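Local coordinates for protein possible thiol-disulfide isomerase (Cytophaga hutchinsonii, PDB 3HCZ) that is of unknown function but probably catalyses thiol-disulfide exchange, as a thioredoxin-fold domain of the AhpC/TSA family, at residues A69-R74 with N93-K98; F37-Q42 with E77-F82; K9-L14 with R24-V29. All blocks are in the same frame, centred on the assembly; numbering follows the deposited sequence.

Contact 1 (A69-R74 with N93-K98); sequences AANIER and NVRDSK
The guanidinium of Arg95 has the carbonyl oxygen of Glu73 at its edge, near the group's plane, where NH2 donates to Glu73 O over 2.9 Å. The backbone N of Ser97 lies over one face, 4.0 Å above the plane and toward the rim. On the same group, NE forms a salt bridge with Asp76, just ahead of helix 77-86. Arg95 can reach both because its chain is extended as far as CD, then turned about the CG-CD bond (chi3 62°), with CG and CD passing alongside Asn71 OD1. The guanidinium of Arg74 is also met at its edge: NH1 forms a salt bridge of 2.7 Å with OD2 of Asp96, approaching on the anti side of the carboxylate. The two planes stand 64° apart. Asp96 OD2 also takes the backbone N-H of Thr101, and Arg74 NH2 holds a sulfate, probably from the crystallisation liquor.

These side chains close the C-terminal end of a parallel strand pair, 69-71 beside 93-95, the two strands of the beta-alpha-beta unit that crosses over through helix 77-86. Val94 N donates to Ala69 O at 2.9 Å, and Asn71 N to Val94 O at 2.9 Å. Alanine suits position 69, which is buried beside Trp39 and Trp91. On the opposite face the small Ala70 meets CG2 of the beta-branched Val94.

Past Asn71 the strands part. Its OD1 accepts from Glu73 N at 3.0 Å, an Asx turn, while ND2 binds OE2 of Glu73, an oxygen also bonded to Ser41. One water bridges the diverging chains, donating to Asn71 O and Glu73 O and accepting from Asp96 N at 2.8 Å. A second water donates to Ala69 O and to Asn93 OD1, which Trp91 NE1 also reaches.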
loop_
_atom_site.group_PDB
_atom_site.type_symbol
_atom_site.label_atom_id
_atom_site.label_comp_id
_atom_site.label_asym_id
_atom_site.label_seq_id
_atom_site.Cartn_x
_atom_site.Cartn_y
_atom_site.Cartn_z
ATOM N N ALA A 69 -0.091 -4.083 0.134
ATOM C CA ALA A 69 1.331 -3.985 -0.115
ATOM C C ALA A 69 1.547 -4.472 -1.556
ATOM O O ALA A 69 1.585 -5.687 -1.820
ATOM C CB ALA A 69 2.169 -4.793 0.891
ATOM N N ALA A 70 1.593 -3.511 -2.469
ATOM C CA ALA A 70 1.577 -3.777 -3.930
ATOM C C ALA A 70 3.029 -3.905 -4.425
ATOM O O ALA A 70 3.704 -2.911 -4.709
ATOM C CB ALA A 70 0.838 -2.640 -4.651
ATOM N N ASN A 71 3.511 -5.143 -4.506
ATOM C CA ASN A 71 4.820 -5.362 -5.033
ATOM C C ASN A 71 4.779 -5.182 -6.566
ATOM O O ASN A 71 3.864 -5.692 -7.217
ATOM C CB ASN A 71 5.307 -6.740 -4.617
ATOM C CG ASN A 71 6.613 -7.075 -5.237
ATOM O OD1 ASN A 71 6.669 -7.545 -6.384
ATOM N ND2 ASN A 71 7.702 -6.866 -4.484
ATOM N N ILE A 72 5.724 -4.403 -7.114
ATOM C CA ILE A 72 5.693 -4.031 -8.537
ATOM C C ILE A 72 6.423 -4.995 -9.476
ATOM O O ILE A 72 6.593 -4.691 -10.668
ATOM C CB ILE A 72 6.171 -2.572 -8.744
ATOM C CG1 ILE A 72 7.666 -2.405 -8.352
ATOM C CG2 ILE A 72 5.289 -1.640 -7.934
ATOM C CD1 ILE A 72 8.336 -1.198 -8.978
ATOM N N GLU A 73 6.841 -6.168 -8.989
ATOM C CA GLU A 73 7.775 -7.005 -9.776
ATOM C C GLU A 73 7.005 -7.888 -10.723
ATOM O O GLU A 73 5.817 -8.110 -10.512
ATOM C CB GLU A 73 8.617 -7.888 -8.844
ATOM C CG GLU A 73 9.540 -7.068 -7.918
ATOM C CD GLU A 73 10.341 -7.945 -6.982
ATOM O OE1 GLU A 73 11.144 -8.795 -7.465
ATOM O OE2 GLU A 73 10.169 -7.809 -5.762
ATOM N N ARG A 74 7.679 -8.422 -11.740
ATOM C CA ARG A 74 7.002 -9.216 -12.763
ATOM C C ARG A 74 7.247 -10.712 -12.642
ATOM O O ARG A 74 6.922 -11.467 -13.568
ATOM C CB ARG A 74 7.375 -8.691 -14.170
ATOM C CG ARG A 74 6.947 -7.231 -14.403
ATOM C CD ARG A 74 5.386 -7.138 -14.372
ATOM N NE ARG A 74 4.894 -5.766 -14.514
ATOM C CZ ARG A 74 3.601 -5.447 -14.374
ATOM N NH1 ARG A 74 2.700 -6.417 -14.176
ATOM N NH2 ARG A 74 3.200 -4.186 -14.493
ATOM N N ASN A 93 -0.209 -8.659 1.087
ATOM C CA ASN A 93 0.772 -8.703 0.002
ATOM C C ASN A 93 0.130 -9.110 -1.318
ATOM O O ASN A 93 -0.506 -10.180 -1.398
ATOM C CB ASN A 93 1.869 -9.714 0.323
ATOM C CG ASN A 93 2.749 -9.254 1.465
ATOM O OD1 ASN A 93 3.444 -8.238 1.341
ATOM N ND2 ASN A 93 2.744 -10.007 2.582
ATOM N N VAL A 94 0.285 -8.263 -2.319
ATOM C CA VAL A 94 -0.174 -8.570 -3.663
ATOM C C VAL A 94 0.908 -8.271 -4.709
ATOM O O VAL A 94 1.875 -7.529 -4.434
ATOM C CB VAL A 94 -1.500 -7.821 -4.054
ATOM C CG1 VAL A 94 -2.679 -8.294 -3.187
ATOM C CG2 VAL A 94 -1.360 -6.272 -3.951
ATOM N N ARG A 95 0.732 -8.873 -5.889
ATOM C CA ARG A 95 1.612 -8.611 -7.024
ATOM C C ARG A 95 0.709 -8.624 -8.255
ATOM O O ARG A 95 -0.375 -9.233 -8.215
ATOM C CB ARG A 95 2.720 -9.697 -7.126
ATOM C CG ARG A 95 3.914 -9.264 -7.978
ATOM C CD ARG A 95 5.002 -10.375 -8.130
ATOM N NE ARG A 95 4.543 -11.609 -8.811
ATOM C CZ ARG A 95 4.321 -11.709 -10.124
ATOM N NH1 ARG A 95 3.893 -12.839 -10.631
ATOM N NH2 ARG A 95 4.455 -10.659 -10.932
ATOM N N ASP A 96 1.152 -8.017 -9.357
ATOM C CA ASP A 96 0.377 -8.012 -10.600
ATOM C C ASP A 96 0.579 -9.231 -11.488
ATOM O O ASP A 96 0.952 -9.120 -12.665
ATOM C CB ASP A 96 0.635 -6.679 -11.327
ATOM C CG ASP A 96 -0.334 -6.446 -12.490
ATOM O OD1 ASP A 96 -1.534 -6.828 -12.399
ATOM O OD2 ASP A 96 0.111 -5.925 -13.517
ATOM N N SER A 97 0.272 -10.413 -10.945
ATOM C CA SER A 97 0.600 -11.656 -11.609
ATOM C C SER A 97 -0.284 -11.882 -12.833
ATOM O O SER A 97 0.057 -12.683 -13.707
ATOM C CB SER A 97 0.463 -12.876 -10.656
ATOM O OG SER A 97 -0.886 -13.218 -10.408
ATOM N N LYS A 98 -1.432 -11.211 -12.885
ATOM C CA LYS A 98 -2.295 -11.360 -14.060
ATOM C C LYS A 98 -2.252 -10.164 -14.999
ATOM O O LYS A 98 -3.140 -10.018 -15.865
ATOM C CB LYS A 98 -3.718 -11.636 -13.622
ATOM C CG LYS A 98 -3.840 -12.909 -12.846
ATOM C CD LYS A 98 -4.230 -14.022 -13.746
ATOM C CE LYS A 98 -4.495 -15.266 -12.909
ATOM N NZ LYS A 98 -5.647 -16.034 -13.417
HETATM O O HOH W 1 3.708 -7.318 -1.385
HETATM O O HOH W 2 3.461 -6.495 -9.748
#

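Contact 2 (F37-Q42 with E77-F82); sequences FFWDSQ and EEWLKF. With SO4 (sulfate ion), chain C.
Trp39, the last residue of strand 33-39, and Ser41, in the 3-10 turn that follows, lie just before the Cys-Gly-His-Cys sequence that matches the redox-active CXXC motif of thioredoxin-like proteins, and pack against Trp79, Phe82 and Glu78 of helix 77-86. The three rings form an aromatic cluster. The six-membered ring of Trp39 points its outer carbons at the helix: CZ3 lies over one face of Phe82, toward the rim, and CH2 comes within 3.3 Å of Phe82 CD2. Their planes are inclined at 49°. Toward Trp79 the same ring offers CZ2, 3.6 Å from Trp79 CD1 at the edge of that indole. With its CG between backbone N and carbonyl carbon (chi1 72°), the Trp39 indole swings across to the helix.

Helix 77-86 and edge strand 92-95 form an addition to the thioredoxin core, as in other AhpC/TSA and TlpA-like proteins, and the helix packs on the sheet. Tryptophan suits both places because its broad apolar surface packs in the interior while NE1 can still bind water. A single water lies 2.9 Å from both Trp39 NE1 and Trp79 NE1, so neither buried N-H lacks an acceptor.

Small Ser41 brings OG to 3.3 Å from Glu78 CB, and its hydroxyl is bonded to Glu73 and to Gln42 NE2, the latter at 2.8 Å. Gln42 bends at chi2 to make that bond and rests NE2 on the aliphatic part of Glu78. At the helix start Glu77 N donates to O1 of a sulfate, probably from the crystallisation liquor, over 2.8 Å; Asp76 N binds the same ion.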
loop_
_atom_site.group_PDB
_atom_site.type_symbol
_atom_site.label_atom_id
_atom_site.label_comp_id
_atom_site.label_asym_id
_atom_site.label_seq_id
_atom_site.Cartn_x
_atom_site.Cartn_y
_atom_site.Cartn_z
ATOM N N PHE A 37 0.712 0.685 -0.619
ATOM C CA PHE A 37 2.201 0.726 -0.539
ATOM C C PHE A 37 2.902 -0.002 -1.684
ATOM O O PHE A 37 2.914 -1.229 -1.730
ATOM C CB PHE A 37 2.630 0.169 0.839
ATOM C CG PHE A 37 4.078 0.262 1.121
ATOM C CD1 PHE A 37 4.696 1.506 1.345
ATOM C CD2 PHE A 37 4.857 -0.895 1.165
ATOM C CE1 PHE A 37 6.092 1.575 1.634
ATOM C CE2 PHE A 37 6.234 -0.828 1.442
ATOM C CZ PHE A 37 6.841 0.412 1.681
ATOM N N PHE A 38 3.542 0.755 -2.581
ATOM C CA PHE A 38 4.200 0.153 -3.738
ATOM C C PHE A 38 5.672 -0.029 -3.413
ATOM O O PHE A 38 6.336 0.919 -2.965
ATOM C CB PHE A 38 4.051 1.012 -5.007
ATOM C CG PHE A 38 2.629 1.245 -5.436
ATOM C CD1 PHE A 38 1.996 0.366 -6.349
ATOM C CD2 PHE A 38 1.919 2.376 -4.973
ATOM C CE1 PHE A 38 0.645 0.557 -6.749
ATOM C CE2 PHE A 38 0.563 2.603 -5.387
ATOM C CZ PHE A 38 -0.080 1.690 -6.264
ATOM N N TRP A 39 6.185 -1.235 -3.646
ATOM C CA TRP A 39 7.545 -1.573 -3.229
ATOM C C TRP A 39 8.121 -2.640 -4.139
ATOM O O TRP A 39 7.413 -3.237 -4.978
ATOM C CB TRP A 39 7.572 -2.021 -1.749
ATOM C CG TRP A 39 6.977 -3.370 -1.519
ATOM C CD1 TRP A 39 5.622 -3.714 -1.516
ATOM C CD2 TRP A 39 7.703 -4.575 -1.290
ATOM N NE1 TRP A 39 5.492 -5.068 -1.257
ATOM C CE2 TRP A 39 6.754 -5.612 -1.132
ATOM C CE3 TRP A 39 9.076 -4.879 -1.193
ATOM C CZ2 TRP A 39 7.138 -6.939 -0.892
ATOM C CZ3 TRP A 39 9.459 -6.193 -0.948
ATOM C CH2 TRP A 39 8.491 -7.204 -0.793
ATOM N N ASP A 40 9.439 -2.850 -4.006
ATOM C CA ASP A 40 10.188 -3.735 -4.898
ATOM C C ASP A 40 11.257 -4.414 -4.048
ATOM O O ASP A 40 12.062 -3.740 -3.396
ATOM C CB ASP A 40 10.812 -2.884 -6.021
ATOM C CG ASP A 40 11.552 -3.691 -7.064
ATOM O OD1 ASP A 40 11.822 -4.902 -6.904
ATOM O OD2 ASP A 40 11.929 -3.056 -8.072
ATOM N N SER A 41 11.263 -5.744 -4.038
ATOM C CA SER A 41 12.277 -6.469 -3.251
ATOM C C SER A 41 13.682 -6.208 -3.787
ATOM O O SER A 41 14.671 -6.264 -3.044
ATOM C CB SER A 41 11.972 -7.975 -3.224
ATOM O OG SER A 41 12.371 -8.583 -4.454
ATOM N N GLN A 42 13.775 -5.873 -5.067
ATOM C CA GLN A 42 15.087 -5.615 -5.657
ATOM C C GLN A 42 15.719 -4.316 -5.209
ATOM O O GLN A 42 16.826 -4.002 -5.608
ATOM C CB GLN A 42 15.020 -5.712 -7.173
ATOM C CG GLN A 42 14.542 -7.102 -7.607
ATOM C CD GLN A 42 15.344 -8.208 -6.941
ATOM O OE1 GLN A 42 16.445 -8.502 -7.374
ATOM N NE2 GLN A 42 14.798 -8.830 -5.888
ATOM N N GLU A 77 9.395 -15.008 -7.526
ATOM C CA GLU A 77 10.378 -15.635 -6.670
ATOM C C GLU A 77 10.951 -14.758 -5.563
ATOM O O GLU A 77 10.957 -15.171 -4.383
ATOM C CB GLU A 77 11.505 -16.245 -7.495
ATOM C CG GLU A 77 12.426 -17.117 -6.667
ATOM C CD GLU A 77 13.470 -17.814 -7.518
ATOM O OE1 GLU A 77 14.689 -17.671 -7.225
ATOM O OE2 GLU A 77 13.070 -18.504 -8.495
ATOM N N GLU A 78 11.475 -13.589 -5.954
ATOM C CA GLU A 78 12.146 -12.693 -5.010
ATOM C C GLU A 78 11.154 -12.023 -4.048
ATOM O O GLU A 78 11.468 -11.785 -2.868
ATOM C CB GLU A 78 12.950 -11.617 -5.742
ATOM C CG GLU A 78 14.158 -12.220 -6.499
ATOM C CD GLU A 78 15.026 -13.112 -5.589
ATOM O OE1 GLU A 78 15.518 -12.628 -4.527
ATOM O OE2 GLU A 78 15.227 -14.301 -5.942
ATOM N N TRP A 79 9.971 -11.717 -4.576
ATOM C CA TRP A 79 8.888 -11.184 -3.773
ATOM C C TRP A 79 8.560 -12.143 -2.611
ATOM O O TRP A 79 8.510 -11.735 -1.439
ATOM C CB TRP A 79 7.691 -10.999 -4.700
ATOM C CG TRP A 79 6.397 -10.634 -4.070
ATOM C CD1 TRP A 79 6.166 -9.586 -3.188
ATOM C CD2 TRP A 79 5.122 -11.253 -4.304
ATOM N NE1 TRP A 79 4.813 -9.539 -2.865
ATOM C CE2 TRP A 79 4.163 -10.559 -3.515
ATOM C CE3 TRP A 79 4.693 -12.325 -5.093
ATOM C CZ2 TRP A 79 2.787 -10.898 -3.516
ATOM C CZ3 TRP A 79 3.321 -12.682 -5.083
ATOM C CH2 TRP A 79 2.386 -11.964 -4.298
ATOM N N LEU A 80 8.351 -13.416 -2.934
ATOM C CA LEU A 80 7.977 -14.391 -1.906
ATOM C C LEU A 80 9.129 -14.624 -0.922
ATOM O O LEU A 80 8.891 -14.728 0.305
ATOM C CB LEU A 80 7.474 -15.713 -2.527
ATOM C CG LEU A 80 6.211 -15.555 -3.398
ATOM C CD1 LEU A 80 5.770 -16.824 -4.117
ATOM C CD2 LEU A 80 5.073 -15.022 -2.516
ATOM N N LYS A 81 10.355 -14.697 -1.448
ATOM C CA LYS A 81 11.541 -14.835 -0.603
ATOM C C LYS A 81 11.662 -13.687 0.405
ATOM O O LYS A 81 11.986 -13.887 1.583
ATOM C CB LYS A 81 12.815 -14.915 -1.460
ATOM C CG LYS A 81 14.084 -15.075 -0.618
ATOM C CD LYS A 81 15.393 -15.147 -1.450
ATOM C CE LYS A 81 15.258 -15.995 -2.730
ATOM N NZ LYS A 81 16.456 -15.797 -3.638
ATOM N N PHE A 82 11.411 -12.480 -0.058
ATOM C CA PHE A 82 11.440 -11.342 0.843
ATOM C C PHE A 82 10.341 -11.473 1.907
ATOM O O PHE A 82 10.612 -11.267 3.094
ATOM C CB PHE A 82 11.240 -10.059 0.054
ATOM C CG PHE A 82 11.464 -8.817 0.848
ATOM C CD1 PHE A 82 12.663 -8.110 0.735
ATOM C CD2 PHE A 82 10.456 -8.319 1.661
ATOM C CE1 PHE A 82 12.879 -6.940 1.455
ATOM C CE2 PHE A 82 10.644 -7.144 2.384
ATOM C CZ PHE A 82 11.852 -6.437 2.280
HETATM S S SO4 C . 8.870 -16.690 -10.968
HETATM O O1 SO4 C . 9.821 -16.139 -10.008
HETATM O O2 SO4 C . 8.391 -17.975 -10.473
HETATM O O3 SO4 C . 7.708 -15.820 -11.211
HETATM O O4 SO4 C . 9.565 -16.900 -12.237
HETATM O O HOH W 1 3.708 -7.318 -1.385
#

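Contact 3 (K9-L14 with R24-V29); sequences KKAPNL and RYLYDV. With SO4 (sulfate ion), chain B.
Asn13 turns its CG away from its own backbone N (chi1 -162°), which lays the amide flat on the ring of Tyr27, the two planes only 7° apart. Asn13 CB sits over the centre of the Tyr27 ring, 3.5 Å from its centroid, and Asn13 CG is 3.4 Å from Tyr27 CG. Lys10, with CG likewise swung away from N (chi1 -156°) and a fully extended chain beyond, runs across the opposite face, its CE 3.5 Å from the ring centroid and NZ making an off-centre cation-pi contact. The tyrosine is thus sandwiched, and its hydroxyl is anchored at the far end by a 2.6 Å hydrogen bond from OH to Ala11 O. Asparagine suits its place because OD1 of Asn13 also accepts the N-H of Tyr27, 3.1 Å from Tyr27 N, from above the amide plane. Leu26 N donates to Leu14 O at 3.0 Å, while both leucine side chains pack inward beside Tyr107 and Tyr68. Outside, Asn13 N binds a sulfate, probably from the crystallisation liquor. These two roughly antiparallel runs belong to the N-terminal arm before strand 33-39; Ala-Pro-Asn followed by Leu-Tyr-Asp is consistent with the N-terminal sequence of thioredoxin-like AhpC/TSA proteins.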
loop_
_atom_site.group_PDB
_atom_site.type_symbol
_atom_site.label_atom_id
_atom_site.label_comp_id
_atom_site.label_asym_id
_atom_site.label_seq_id
_atom_site.Cartn_x
_atom_site.Cartn_y
_atom_site.Cartn_z
ATOM N N LYS A 9 -9.983 12.224 -4.646
ATOM C CA LYS A 9 -10.437 11.364 -5.749
ATOM C C LYS A 9 -10.225 9.929 -5.326
ATOM O O LYS A 9 -9.323 9.663 -4.509
ATOM C CB LYS A 9 -9.633 11.643 -7.010
ATOM C CG LYS A 9 -9.672 13.110 -7.424
ATOM C CD LYS A 9 -10.947 13.390 -8.196
ATOM C CE LYS A 9 -10.970 14.744 -8.860
ATOM N NZ LYS A 9 -11.883 15.591 -8.065
ATOM N N LYS A 10 -11.053 9.014 -5.841
ATOM C CA LYS A 10 -10.885 7.572 -5.542
ATOM C C LYS A 10 -9.593 7.100 -6.215
ATOM O O LYS A 10 -9.329 7.457 -7.380
ATOM C CB LYS A 10 -12.124 6.768 -5.989
ATOM C CG LYS A 10 -12.314 5.439 -5.241
ATOM C CD LYS A 10 -13.740 4.864 -5.442
ATOM C CE LYS A 10 -13.878 3.379 -5.026
ATOM N NZ LYS A 10 -15.309 2.838 -5.254
ATOM N N ALA A 11 -8.751 6.368 -5.477
ATOM C CA ALA A 11 -7.509 5.835 -6.035
ATOM C C ALA A 11 -7.916 4.870 -7.155
ATOM O O ALA A 11 -8.958 4.209 -7.034
ATOM C CB ALA A 11 -6.699 5.091 -4.968
ATOM N N PRO A 12 -7.131 4.801 -8.255
ATOM C CA PRO A 12 -7.461 3.802 -9.290
ATOM C C PRO A 12 -7.530 2.382 -8.716
ATOM O O PRO A 12 -6.676 2.005 -7.891
ATOM C CB PRO A 12 -6.273 3.891 -10.251
ATOM C CG PRO A 12 -5.800 5.352 -10.130
ATOM C CD PRO A 12 -6.065 5.735 -8.690
ATOM N N ASN A 13 -8.498 1.587 -9.163
ATOM C CA ASN A 13 -8.618 0.206 -8.647
ATOM C C ASN A 13 -7.382 -0.578 -9.126
ATOM O O ASN A 13 -6.747 -0.227 -10.121
ATOM C CB ASN A 13 -9.933 -0.457 -9.127
ATOM C CG ASN A 13 -10.343 -1.690 -8.300
ATOM O OD1 ASN A 13 -9.665 -2.113 -7.340
ATOM N ND2 ASN A 13 -11.474 -2.280 -8.680
ATOM N N LEU A 14 -7.033 -1.619 -8.378
ATOM C CA LEU A 14 -5.906 -2.520 -8.715
ATOM C C LEU A 14 -6.455 -3.945 -8.703
ATOM O O LEU A 14 -7.107 -4.361 -7.745
ATOM C CB LEU A 14 -4.784 -2.389 -7.677
ATOM C CG LEU A 14 -4.090 -1.016 -7.749
ATOM C CD1 LEU A 14 -3.252 -0.793 -6.480
ATOM C CD2 LEU A 14 -3.164 -1.032 -8.929
ATOM N N ARG A 24 -7.226 -10.244 -5.279
ATOM C CA ARG A 24 -7.681 -9.416 -4.163
ATOM C C ARG A 24 -7.738 -7.980 -4.646
ATOM O O ARG A 24 -6.746 -7.244 -4.556
ATOM C CB ARG A 24 -6.744 -9.564 -2.948
ATOM C CG ARG A 24 -6.674 -10.979 -2.325
ATOM C CD ARG A 24 -8.025 -11.484 -1.695
ATOM N NE ARG A 24 -8.726 -10.398 -0.975
ATOM C CZ ARG A 24 -8.383 -9.921 0.227
ATOM N NH1 ARG A 24 -9.064 -8.917 0.734
ATOM N NH2 ARG A 24 -7.376 -10.428 0.939
ATOM N N TYR A 25 -8.866 -7.588 -5.232
ATOM C CA TYR A 25 -8.975 -6.220 -5.764
ATOM C C TYR A 25 -8.896 -5.178 -4.673
ATOM O O TYR A 25 -9.461 -5.356 -3.572
ATOM C CB TYR A 25 -10.286 -5.947 -6.532
ATOM C CG TYR A 25 -10.648 -6.882 -7.673
ATOM C CD1 TYR A 25 -9.703 -7.800 -8.232
ATOM C CD2 TYR A 25 -11.942 -6.826 -8.213
ATOM C CE1 TYR A 25 -10.089 -8.686 -9.308
ATOM C CE2 TYR A 25 -12.330 -7.662 -9.279
ATOM C CZ TYR A 25 -11.393 -8.584 -9.805
ATOM O OH TYR A 25 -11.807 -9.365 -10.826
ATOM N N LEU A 26 -8.230 -4.066 -4.991
ATOM C CA LEU A 26 -8.124 -2.967 -4.023
ATOM C C LEU A 26 -9.491 -2.528 -3.490
ATOM O O LEU A 26 -9.679 -2.352 -2.255
ATOM C CB LEU A 26 -7.356 -1.773 -4.634
ATOM C CG LEU A 26 -7.364 -0.518 -3.750
ATOM C CD1 LEU A 26 -6.585 -0.789 -2.444
ATOM C CD2 LEU A 26 -6.738 0.668 -4.542
ATOM N N TYR A 27 -10.457 -2.369 -4.394
ATOM C CA TYR A 27 -11.744 -1.858 -4.011
ATOM C C TYR A 27 -12.534 -2.821 -3.112
ATOM O O TYR A 27 -13.493 -2.413 -2.423
ATOM C CB TYR A 27 -12.567 -1.535 -5.272
ATOM C CG TYR A 27 -12.212 -0.188 -5.923
ATOM C CD1 TYR A 27 -11.034 0.481 -5.612
ATOM C CD2 TYR A 27 -13.028 0.351 -6.902
ATOM C CE1 TYR A 27 -10.703 1.699 -6.216
ATOM C CE2 TYR A 27 -12.721 1.555 -7.526
ATOM C CZ TYR A 27 -11.558 2.221 -7.178
ATOM O OH TYR A 27 -11.283 3.403 -7.808
ATOM N N ASP A 28 -12.129 -4.074 -3.094
ATOM C CA ASP A 28 -12.800 -5.081 -2.269
ATOM C C ASP A 28 -12.258 -5.181 -0.841
ATOM O O ASP A 28 -12.845 -5.895 0.001
ATOM C CB ASP A 28 -12.749 -6.457 -2.956
ATOM C CG ASP A 28 -13.618 -6.507 -4.189
ATOM O OD1 ASP A 28 -14.648 -5.808 -4.187
ATOM O OD2 ASP A 28 -13.282 -7.214 -5.168
ATOM N N VAL A 29 -11.198 -4.450 -0.556
ATOM C CA VAL A 29 -10.632 -4.386 0.775
ATOM C C VAL A 29 -11.602 -3.617 1.665
ATOM O O VAL A 29 -12.071 -2.552 1.266
ATOM C CB VAL A 29 -9.252 -3.732 0.774
ATOM C CG1 VAL A 29 -8.744 -3.575 2.224
ATOM C CG2 VAL A 29 -8.280 -4.651 -0.053
HETATM S S SO4 B . -11.092 2.740 -11.823
HETATM O O1 SO4 B . -10.233 3.603 -11.023
HETATM O O2 SO4 B . -10.851 1.349 -11.492
HETATM O O3 SO4 B . -12.525 2.934 -11.555
HETATM O O4 SO4 B . -10.768 3.034 -13.226
#

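Contacts 1 and 2 are neighbours, their centres about 8 Å apart, and both are built on the sheet in which strand 65-71 lies beside strand 33-39. One water belongs to both: the molecule that bonds Ala69 O and Asn93 OD1 in contact 1 also takes the two indole N-H groups of contact 2. Helix 77-86 links them too, since Asn71 CG packs 3.3 Å from Trp79 CD1, and Glu73 OE2 lies 2.7 Å from Ser41 OG, next to the presumed redox-active cysteines. Contact 3 lies farther off, its centre about 14 Å from that of contact 1 and about 20 Å from that of contact 2. It meets them through Arg24 CB, 4.3 Å from Val94 CG1, and Leu14 CD1, 4.0 Å from Phe38 CZ.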